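PDB 5UJU: NAD-dependent aldehyde dehydrogenase from Burkholderia multivorans, which probably oxidises aldehydes to carboxylic acids with NAD as the electron acceptor, as aldehyde dehydrogenases of its family do. Local coordinates for residues A542-D546 / A547-A551; R307-Q311 / A312-T316; A118-G121 / V122-I126; E503-R507 / G508-L512. All coordinates share one frame; numbering follows the deposited sequence. Where two conformers were deposited one is given.

Interaction 1: residues A542-D546 / A547-A551; sequences AALAD and AAFVA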
loop_
_atom_site.group_PDB
_atom_site.type_symbol
_atom_site.label_atom_id
_atom_site.label_comp_id
_atom_site.label_asym_id
_atom_site.label_seq_id
_atom_site.Cartn_x
_atom_site.Cartn_y
_atom_site.Cartn_z
ATOM N N ALA A 542 7.271 0.848 -6.283
ATOM C CA ALA A 542 6.940 -0.455 -5.725
ATOM C C ALA A 542 8.083 -1.418 -6.011
ATOM O O ALA A 542 8.899 -1.195 -6.912
ATOM C CB ALA A 542 5.626 -1.000 -6.306
ATOM N N ALA A 543 8.141 -2.485 -5.217
ATOM C CA ALA A 543 9.101 -3.564 -5.393
ATOM C C ALA A 543 8.418 -4.805 -5.947
ATOM O O ALA A 543 7.298 -5.140 -5.545
ATOM C CB ALA A 543 9.774 -3.934 -4.074
ATOM N N LEU A 544 9.121 -5.503 -6.838
ATOM C CA LEU A 544 8.701 -6.804 -7.361
ATOM C C LEU A 544 9.489 -7.881 -6.621
ATOM O O LEU A 544 10.692 -8.041 -6.854
ATOM C CB LEU A 544 8.959 -6.903 -8.862
ATOM C CG LEU A 544 8.359 -5.928 -9.870
ATOM C CD1 LEU A 544 8.878 -6.257 -11.282
ATOM C CD2 LEU A 544 6.826 -5.959 -9.822
ATOM N N ALA A 545 8.845 -8.586 -5.687
ATOM C CA ALA A 545 7.504 -8.290 -5.187
ATOM C C ALA A 545 7.549 -8.415 -3.663
ATOM O O ALA A 545 8.423 -9.099 -3.120
ATOM C CB ALA A 545 6.466 -9.239 -5.781
ATOM N N ASP A 546 6.635 -7.741 -2.969
ATOM C CA ASP A 546 6.577 -7.802 -1.512
ATOM C C ASP A 546 5.124 -7.648 -1.071
ATOM O O ASP A 546 4.204 -7.592 -1.901
ATOM C CB ASP A 546 7.480 -6.733 -0.878
ATOM C CG ASP A 546 7.079 -5.304 -1.267
ATOM O OD1 ASP A 546 6.052 -5.091 -1.955
ATOM O OD2 ASP A 546 7.803 -4.374 -0.873
ATOM N N ALA A 547 4.926 -7.559 0.249
ATOM C CA ALA A 547 3.575 -7.448 0.793
ATOM C C ALA A 547 2.880 -6.188 0.304
ATOM O O ALA A 547 1.695 -6.222 -0.032
ATOM C CB ALA A 547 3.610 -7.486 2.321
ATOM N N ALA A 548 3.591 -5.058 0.277
ATOM C CA ALA A 548 2.961 -3.824 -0.169
ATOM C C ALA A 548 2.517 -3.927 -1.621
ATOM O O ALA A 548 1.585 -3.234 -2.034
ATOM C CB ALA A 548 3.914 -2.636 0.002
ATOM N N PHE A 549 3.160 -4.798 -2.402
ATOM C CA PHE A 549 2.825 -4.924 -3.812
ATOM C C PHE A 549 1.441 -5.544 -4.031
ATOM O O PHE A 549 0.872 -5.339 -5.109
ATOM C CB PHE A 549 3.896 -5.744 -4.545
ATOM C CG PHE A 549 3.733 -5.764 -6.051
ATOM C CD1 PHE A 549 3.950 -4.616 -6.797
ATOM C CD2 PHE A 549 3.354 -6.924 -6.709
ATOM C CE1 PHE A 549 3.802 -4.627 -8.180
ATOM C CE2 PHE A 549 3.210 -6.949 -8.088
ATOM C CZ PHE A 549 3.434 -5.795 -8.829
ATOM N N VAL A 550 0.893 -6.266 -3.051
ATOM C CA VAL A 550 -0.398 -6.951 -3.214
ATOM C C VAL A 550 -1.433 -6.595 -2.150
ATOM O O VAL A 550 -2.649 -6.754 -2.401
ATOM C CB VAL A 550 -0.202 -8.484 -3.237
ATOM C CG1 VAL A 550 0.712 -8.907 -4.354
ATOM C CG2 VAL A 550 0.301 -8.987 -1.881
ATOM N N ALA A 551 -1.049 -6.145 -0.952
ATOM C CA ALA A 551 -1.977 -6.090 0.175
ATOM C C ALA A 551 -3.098 -5.082 -0.015
ATOM O O ALA A 551 -4.113 -5.169 0.683
ATOM C CB ALA A 551 -1.232 -5.759 1.471
#

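Interaction 2: residues R307-Q311 / A312-T316; sequences RHAHQ and AQVYT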
loop_
_atom_site.group_PDB
_atom_site.type_symbol
_atom_site.label_atom_id
_atom_site.label_comp_id
_atom_site.label_asym_id
_atom_site.label_seq_id
_atom_site.Cartn_x
_atom_site.Cartn_y
_atom_site.Cartn_z
ATOM N N ARG A 307 0.346 10.901 -10.018
ATOM C CA ARG A 307 -0.204 12.172 -9.574
ATOM C C ARG A 307 -1.641 12.396 -10.022
ATOM O O ARG A 307 -2.416 13.038 -9.300
ATOM C CB ARG A 307 0.681 13.310 -10.078
ATOM C CG ARG A 307 2.064 13.286 -9.464
ATOM C CD ARG A 307 3.011 14.253 -10.145
ATOM N NE ARG A 307 4.337 14.197 -9.539
ATOM C CZ ARG A 307 4.896 15.193 -8.861
ATOM N NH1 ARG A 307 4.249 16.342 -8.707
ATOM N NH2 ARG A 307 6.108 15.037 -8.344
ATOM N N HIS A 308 -2.028 11.876 -11.185
ATOM C CA HIS A 308 -3.305 12.269 -11.764
ATOM C C HIS A 308 -4.386 11.204 -11.704
ATOM O O HIS A 308 -5.559 11.558 -11.626
ATOM C CB HIS A 308 -3.088 12.731 -13.209
ATOM C CG HIS A 308 -2.265 13.972 -13.279
ATOM N ND1 HIS A 308 -0.903 13.946 -13.493
ATOM C CD2 HIS A 308 -2.587 15.267 -13.057
ATOM C CE1 HIS A 308 -0.433 15.179 -13.455
ATOM N NE2 HIS A 308 -1.431 15.997 -13.178
ATOM N N ALA A 309 -4.029 9.919 -11.707
ATOM C CA ALA A 309 -5.017 8.847 -11.551
ATOM C C ALA A 309 -5.264 8.644 -10.055
ATOM O O ALA A 309 -4.921 7.624 -9.456
ATOM C CB ALA A 309 -4.535 7.573 -12.221
ATOM N N HIS A 310 -5.853 9.674 -9.442
ATOM C CA HIS A 310 -6.020 9.685 -7.998
ATOM C C HIS A 310 -7.039 8.659 -7.536
ATOM O O HIS A 310 -7.095 8.369 -6.337
ATOM C CB HIS A 310 -6.400 11.092 -7.516
ATOM C CG HIS A 310 -7.590 11.673 -8.210
ATOM N ND1 HIS A 310 -8.869 11.192 -8.024
ATOM C CD2 HIS A 310 -7.699 12.698 -9.088
ATOM C CE1 HIS A 310 -9.714 11.890 -8.763
ATOM N NE2 HIS A 310 -9.029 12.811 -9.416
ATOM N N GLN A 311 -7.869 8.137 -8.451
ATOM C CA GLN A 311 -8.866 7.139 -8.092
ATOM C C GLN A 311 -8.294 5.724 -8.058
ATOM O O GLN A 311 -8.993 4.799 -7.641
ATOM C CB GLN A 311 -10.050 7.206 -9.068
ATOM C CG GLN A 311 -9.897 6.336 -10.308
ATOM C CD GLN A 311 -8.833 6.811 -11.283
ATOM O OE1 GLN A 311 -8.314 7.932 -11.193
ATOM N NE2 GLN A 311 -8.466 5.932 -12.204
ATOM N N ALA A 312 -7.047 5.532 -8.471
ATOM C CA ALA A 312 -6.469 4.206 -8.567
ATOM C C ALA A 312 -5.257 4.092 -7.654
ATOM O O ALA A 312 -4.647 5.095 -7.271
ATOM C CB ALA A 312 -6.053 3.890 -10.005
ATOM N N GLN A 313 -4.929 2.850 -7.305
ATOM C CA GLN A 313 -3.618 2.507 -6.761
ATOM C C GLN A 313 -2.665 2.300 -7.923
ATOM O O GLN A 313 -2.920 1.454 -8.788
ATOM C CB GLN A 313 -3.685 1.226 -5.953
ATOM C CG GLN A 313 -4.543 1.293 -4.768
ATOM C CD GLN A 313 -4.971 -0.091 -4.393
ATOM O OE1 GLN A 313 -4.228 -1.056 -4.579
ATOM N NE2 GLN A 313 -6.192 -0.215 -3.939
ATOM N N VAL A 314 -1.583 3.074 -7.961
ATOM C CA VAL A 314 -0.672 3.111 -9.098
ATOM C C VAL A 314 0.673 2.514 -8.692
ATOM O O VAL A 314 1.288 2.956 -7.712
ATOM C CB VAL A 314 -0.508 4.545 -9.623
ATOM C CG1 VAL A 314 0.378 4.562 -10.859
ATOM C CG2 VAL A 314 -1.866 5.126 -9.947
ATOM N N TYR A 315 1.124 1.514 -9.448
ATOM C CA TYR A 315 2.420 0.873 -9.261
ATOM C C TYR A 315 3.256 1.132 -10.500
ATOM O O TYR A 315 2.816 0.838 -11.613
ATOM C CB TYR A 315 2.258 -0.627 -9.035
ATOM C CG TYR A 315 1.247 -0.943 -7.955
ATOM C CD1 TYR A 315 1.646 -1.072 -6.629
ATOM C CD2 TYR A 315 -0.103 -1.105 -8.258
ATOM C CE1 TYR A 315 0.746 -1.357 -5.630
ATOM C CE2 TYR A 315 -1.028 -1.382 -7.262
ATOM C CZ TYR A 315 -0.595 -1.503 -5.947
ATOM O OH TYR A 315 -1.480 -1.791 -4.940
ATOM N N THR A 316 4.452 1.695 -10.317
ATOM C CA THR A 316 5.222 2.171 -11.456
ATOM C C THR A 316 6.631 1.610 -11.416
ATOM O O THR A 316 7.208 1.428 -10.335
ATOM C CB THR A 316 5.306 3.708 -11.511
ATOM O OG1 THR A 316 5.878 4.205 -10.290
ATOM C CG2 THR A 316 3.926 4.339 -11.732
#

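Interaction 3: residues A118-G121 / V122-I126; sequences AWIG and VSLEI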
loop_
_atom_site.group_PDB
_atom_site.type_symbol
_atom_site.label_atom_id
_atom_site.label_comp_id
_atom_site.label_asym_id
_atom_site.label_seq_id
_atom_site.Cartn_x
_atom_site.Cartn_y
_atom_site.Cartn_z
ATOM N N ALA A 118 -10.532 -19.705 -6.051
ATOM C CA ALA A 118 -10.678 -19.606 -7.500
ATOM C C ALA A 118 -9.666 -18.636 -8.104
ATOM O O ALA A 118 -9.087 -18.911 -9.165
ATOM C CB ALA A 118 -12.084 -19.146 -7.843
ATOM N N TRP A 119 -9.463 -17.481 -7.470
ATOM C CA TRP A 119 -8.521 -16.509 -8.035
ATOM C C TRP A 119 -7.127 -17.102 -8.120
ATOM O O TRP A 119 -6.452 -16.987 -9.152
ATOM C CB TRP A 119 -8.494 -15.221 -7.214
ATOM C CG TRP A 119 -9.828 -14.670 -6.887
ATOM C CD1 TRP A 119 -10.997 -14.836 -7.590
ATOM C CD2 TRP A 119 -10.154 -13.886 -5.741
ATOM N NE1 TRP A 119 -12.028 -14.183 -6.951
ATOM C CE2 TRP A 119 -11.536 -13.597 -5.808
ATOM C CE3 TRP A 119 -9.407 -13.385 -4.664
ATOM C CZ2 TRP A 119 -12.185 -12.844 -4.833
ATOM C CZ3 TRP A 119 -10.057 -12.628 -3.696
ATOM C CH2 TRP A 119 -11.427 -12.363 -3.791
ATOM N N ILE A 120 -6.694 -17.767 -7.046
ATOM C CA ILE A 120 -5.359 -18.365 -7.014
ATOM C C ILE A 120 -5.298 -19.572 -7.944
ATOM O O ILE A 120 -4.358 -19.728 -8.731
ATOM C CB ILE A 120 -4.980 -18.748 -5.566
ATOM C CG1 ILE A 120 -5.064 -17.538 -4.606
ATOM C CG2 ILE A 120 -3.600 -19.410 -5.513
ATOM C CD1 ILE A 120 -4.127 -16.417 -4.908
ATOM N N GLY A 121 -6.306 -20.448 -7.871
ATOM C CA GLY A 121 -6.276 -21.641 -8.701
ATOM C C GLY A 121 -6.262 -21.315 -10.181
ATOM O O GLY A 121 -5.457 -21.858 -10.947
ATOM N N VAL A 122 -7.146 -20.406 -10.604
ATOM C CA VAL A 122 -7.168 -20.010 -12.009
ATOM C C VAL A 122 -5.828 -19.383 -12.402
ATOM O O VAL A 122 -5.284 -19.656 -13.482
ATOM C CB VAL A 122 -8.355 -19.062 -12.273
ATOM C CG1 VAL A 122 -8.171 -18.286 -13.578
ATOM C CG2 VAL A 122 -9.684 -19.846 -12.295
ATOM N N SER A 123 -5.278 -18.532 -11.540
ATOM C CA SER A 123 -3.977 -17.928 -11.841
ATOM C C SER A 123 -2.897 -18.991 -12.025
ATOM O O SER A 123 -2.099 -18.923 -12.968
ATOM C CB SER A 123 -3.584 -16.933 -10.751
ATOM O OG SER A 123 -4.418 -15.790 -10.814
ATOM N N LEU A 124 -2.857 -19.984 -11.136
ATOM C CA LEU A 124 -1.805 -20.993 -11.226
ATOM C C LEU A 124 -1.976 -21.862 -12.458
ATOM O O LEU A 124 -0.984 -22.296 -13.058
ATOM C CB LEU A 124 -1.781 -21.856 -9.966
ATOM C CG LEU A 124 -1.522 -21.069 -8.680
ATOM C CD1 LEU A 124 -1.722 -21.930 -7.416
ATOM C CD2 LEU A 124 -0.142 -20.438 -8.713
ATOM N N GLU A 125 -3.221 -22.127 -12.849
ATOM C CA GLU A 125 -3.466 -22.896 -14.061
ATOM C C GLU A 125 -3.059 -22.114 -15.300
ATOM O O GLU A 125 -2.478 -22.684 -16.233
ATOM C CB GLU A 125 -4.938 -23.310 -14.126
ATOM C CG GLU A 125 -5.348 -23.995 -15.425
ATOM C CD GLU A 125 -4.700 -25.359 -15.648
ATOM O OE1 GLU A 125 -4.223 -25.988 -14.676
ATOM O OE2 GLU A 125 -4.679 -25.805 -16.818
ATOM N N ILE A 126 -3.367 -20.815 -15.339
ATOM C CA ILE A 126 -2.909 -19.987 -16.449
ATOM C C ILE A 126 -1.385 -20.070 -16.569
ATOM O O ILE A 126 -0.844 -20.269 -17.662
ATOM C CB ILE A 126 -3.378 -18.531 -16.277
ATOM C CG1 ILE A 126 -4.916 -18.429 -16.351
ATOM C CG2 ILE A 126 -2.663 -17.617 -17.295
ATOM C CD1 ILE A 126 -5.466 -17.071 -15.929
#

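Interaction 4: residues E503-R507 / G508-L512; sequences EAAVR and GGVAL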
loop_
_atom_site.group_PDB
_atom_site.type_symbol
_atom_site.label_atom_id
_atom_site.label_comp_id
_atom_site.label_asym_id
_atom_site.label_seq_id
_atom_site.Cartn_x
_atom_site.Cartn_y
_atom_site.Cartn_z
ATOM N N GLU A 503 26.153 1.574 2.867
ATOM C CA GLU A 503 25.568 2.852 3.262
ATOM C C GLU A 503 25.033 3.599 2.048
ATOM O O GLU A 503 23.963 4.221 2.109
ATOM C CB GLU A 503 26.605 3.710 3.995
ATOM C CG GLU A 503 26.932 3.227 5.393
ATOM C CD GLU A 503 25.714 3.168 6.292
ATOM O OE1 GLU A 503 25.060 4.216 6.484
ATOM O OE2 GLU A 503 25.410 2.069 6.804
ATOM N N ALA A 504 25.768 3.546 0.934
ATOM C CA ALA A 504 25.329 4.198 -0.296
ATOM C C ALA A 504 24.064 3.548 -0.845
ATOM O O ALA A 504 23.185 4.234 -1.379
ATOM C CB ALA A 504 26.454 4.163 -1.339
ATOM N N ALA A 505 23.960 2.224 -0.738
ATOM C CA ALA A 505 22.761 1.551 -1.228
ATOM C C ALA A 505 21.540 1.925 -0.397
ATOM O O ALA A 505 20.449 2.141 -0.945
ATOM C CB ALA A 505 22.973 0.040 -1.221
ATOM N N VAL A 506 21.708 2.015 0.925
ATOM C CA VAL A 506 20.609 2.420 1.800
ATOM C C VAL A 506 20.186 3.848 1.496
ATOM O O VAL A 506 18.990 4.148 1.394
ATOM C CB VAL A 506 21.008 2.242 3.275
ATOM C CG1 VAL A 506 20.112 3.056 4.190
ATOM C CG2 VAL A 506 20.920 0.779 3.637
ATOM N N ARG A 507 21.163 4.751 1.347
ATOM C CA ARG A 507 20.849 6.126 0.973
ATOM C C ARG A 507 20.125 6.171 -0.364
ATOM O O ARG A 507 19.083 6.826 -0.498
ATOM C CB ARG A 507 22.128 6.966 0.905
ATOM C CG ARG A 507 21.889 8.389 0.401
ATOM C CD ARG A 507 23.214 9.072 0.110
ATOM N NE ARG A 507 23.085 10.489 -0.215
ATOM C CZ ARG A 507 24.106 11.253 -0.616
ATOM N NH1 ARG A 507 25.329 10.724 -0.754
ATOM N NH2 ARG A 507 23.910 12.542 -0.883
ATOM N N GLY A 508 20.656 5.463 -1.364
ATOM C CA GLY A 508 20.070 5.478 -2.691
ATOM C C GLY A 508 18.842 4.598 -2.868
ATOM O O GLY A 508 18.235 4.627 -3.943
ATOM N N GLY A 509 18.472 3.819 -1.849
ATOM C CA GLY A 509 17.385 2.862 -1.953
ATOM C C GLY A 509 17.519 1.916 -3.131
ATOM O O GLY A 509 16.567 1.737 -3.897
ATOM N N VAL A 510 18.686 1.292 -3.280
ATOM C CA VAL A 510 19.014 0.522 -4.473
ATOM C C VAL A 510 19.722 -0.759 -4.060
ATOM O O VAL A 510 20.542 -0.768 -3.133
ATOM C CB VAL A 510 19.878 1.350 -5.453
ATOM C CG1 VAL A 510 21.175 1.815 -4.782
ATOM C CG2 VAL A 510 20.169 0.579 -6.730
ATOM N N ALA A 511 19.385 -1.847 -4.743
ATOM C CA ALA A 511 19.994 -3.140 -4.472
ATOM C C ALA A 511 21.476 -3.133 -4.846
ATOM O O ALA A 511 21.873 -2.587 -5.878
ATOM C CB ALA A 511 19.256 -4.235 -5.242
ATOM N N LEU A 512 22.291 -3.746 -3.995
ATOM C CA LEU A 512 23.747 -3.731 -4.120
ATOM C C LEU A 512 24.284 -5.090 -4.552
ATOM O O LEU A 512 23.930 -6.119 -3.966
ATOM C CB LEU A 512 24.387 -3.335 -2.797
ATOM C CG LEU A 512 25.915 -3.251 -2.794
ATOM C CD1 LEU A 512 26.388 -2.109 -3.674
ATOM C CD2 LEU A 512 26.433 -3.094 -1.376
#

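Interaction 1: residues A542-D546 / A547-A551
A547 opens the short helical turn 547-550 directly after D546, its small methyl group suiting a place where the second subunit packs close. F549 carries most of the contact. Its backbone N donates the capping hydrogen bond to D546 OD1 (2.9 Å), meeting that oxygen nearly along its C-O bond; the N-H is bent (130°), and a weak second bond runs from the same N to D546 O. With chi1 of D546 at 61°, CG stands between the backbone N and the carbonyl carbon, which swings the carboxylate back over the start of the helix. OD2 forms a salt bridge with R555 of the second subunit. The phenyl ring of F549 meets three apolar groups of 542-546: A542 CB sits at its edge, 4.0 Å from CD1, while L544 CD2 approaches CZ obliquely at 3.5 Å and A545 CB lies 4.0 Å from CD2. R553 adds a cation-pi contact, and P223 and A227 of helix 217-230 also pack on F549. The peptide before A545 is cis, a kink that probably helps bring L544 and A545 to the same ring. V550 touches Y170 and Q174 of helix 158-175. The arrangement is an aspartate N-cap at the dimer interface.

Interaction 2: residues R307-Q311 / A312-T316
A312 sets its methyl group against the folded side chain of Q311, CB lying 3.9 Å from Q311 NE2. The two residues sit in the connection of a beta-alpha-beta unit, where helix 299-308 gives way to strand 313-317 of the mixed sheet. The chain reverses through a type I beta turn from A309 to A312, closed by a hydrogen bond from A312 N to A309 O of 3.1 Å. The N-H points fairly straight at the oxygen (164°), yet the donor stands well above the carbonyl plane. A309 also centres an inverse gamma turn, so two tight bends share this residue, and a small side chain suits such a buried corner.

The chain of Q311 is bent at chi2 (-69°), which brings its amide back beside the peptide leading into A312. There NE2 donates to the backbone oxygens of A285, at the end of helix 278-285, and I290, at the start of strand 290-296. V314 points back toward the turn, its CG2 4.3 Å from A309 CB and 4.0 Å from A309 O; its beta-branched shape fits an extended strand. A309 and A312 both rest on I293 of strand 290-296, the parallel neighbour of 313-317.

Farther along the strand, Q313 and Y315 project on the same side. Q313 NE2 is engaged by N552 O, while the tyrosine hydroxyl gives its proton to the other end of the amide: Y315 OH lies 2.9 Å from Q313 OE1, in the carbonyl plane and on a lone pair.

Interaction 3: residues A118-G121 / V122-I126
W119 O is gripped by two donors from S123, one turn farther along helix 97-132. S123 N makes the usual helical bond at 3.1 Å, and S123 OG donates a second at 2.9 Å, the two arriving from opposite faces of the carbonyl plane. The hydroxyl reaches back because OG lies beside the backbone N, anti to the carbonyl carbon (chi1 -70°). Serine suits this buried site, since its polar atom is satisfied by its own helix while L229 of helix 217-230 packs against the residue.

I120 and L124 run side by side in the same direction, with I120 CG2 3.7 Å from L124 CD1. Together they form an apolar ridge that meets V168 of helix 158-175. L124 N bonds I120 O at 2.8 Å. V122 faces another way, against V257 of helix 245-260. G121, buried and without a side chain, still takes part through its backbone, its O accepting from E125 N at 2.9 Å.

E125 sends its carboxylate away to K16, H17 and R129, which would probably stabilise its negative charge. In this part of the helix the polar groups of S123 and E125 are thus satisfied by the helix itself or by basic side chains, and I120, V122 and L124 pack on other helices.

Interaction 4: residues E503-R507 / G508-L512
A505 is wedged against the chain that leaves its own helix: its CB touches L512 CB at 4.0 Å and lies 3.2 Å from V510 O. A Schellman motif, V510 N to A505 O with G509 N to V506 O, ends helix 495-508 and turns the chain into strand 511-514 of a beta-alpha-beta unit. A small methyl group suits the close approach of helix and strand here; V557 of the second subunit also packs on it. The carbonyl of A505 accepts from V510 N at 3.0 Å with a fairly straight N-H (160°).

G508 is the second main participant. Its N makes a regular helical bond to A504 O at 2.8 Å, and its own O is held by N537 ND2. G509 follows with positive phi (53°), a conformation that glycine adopts readily, and its N gives a weak bond of 3.3 Å to V506 O.

R507 turns away from the strand side: its extended chain runs to a salt bridge with D474, a suitable role for a long side chain at the surface.

Beyond the turn, L512 points back at the helix, adds A501 and H502 to its neighbours, and belongs to a strand whose sheet continues into the second subunit. V510 packs on the same alanine: its CG1, placed between the backbone N and the carbonyl carbon, lies 3.9 Å from A505 CA.

In the fold
From the N terminus, interaction 3 comes first, where helices 158-175, 217-230 and 245-260 meet helix 97-132. Interaction 2 follows at the turn between helix 299-308 and strand 313-317, and interaction 4 at the end of helix 495-508; each links a helix to the next strand, in two different sheets. Interaction 1 comes last, beyond strand 511-514. All four are local and lie in series; none nests in or crosses another. Only interactions 1 and 2 touch, through A542 CB and Y315 CD1 at 4.0 Å. Interactions 3 and 4 lie farthest apart, their centres about 36 Å from each other. Interactions 1, 2 and 4 also meet the second subunit, whereas interaction 3 touches only its own chain.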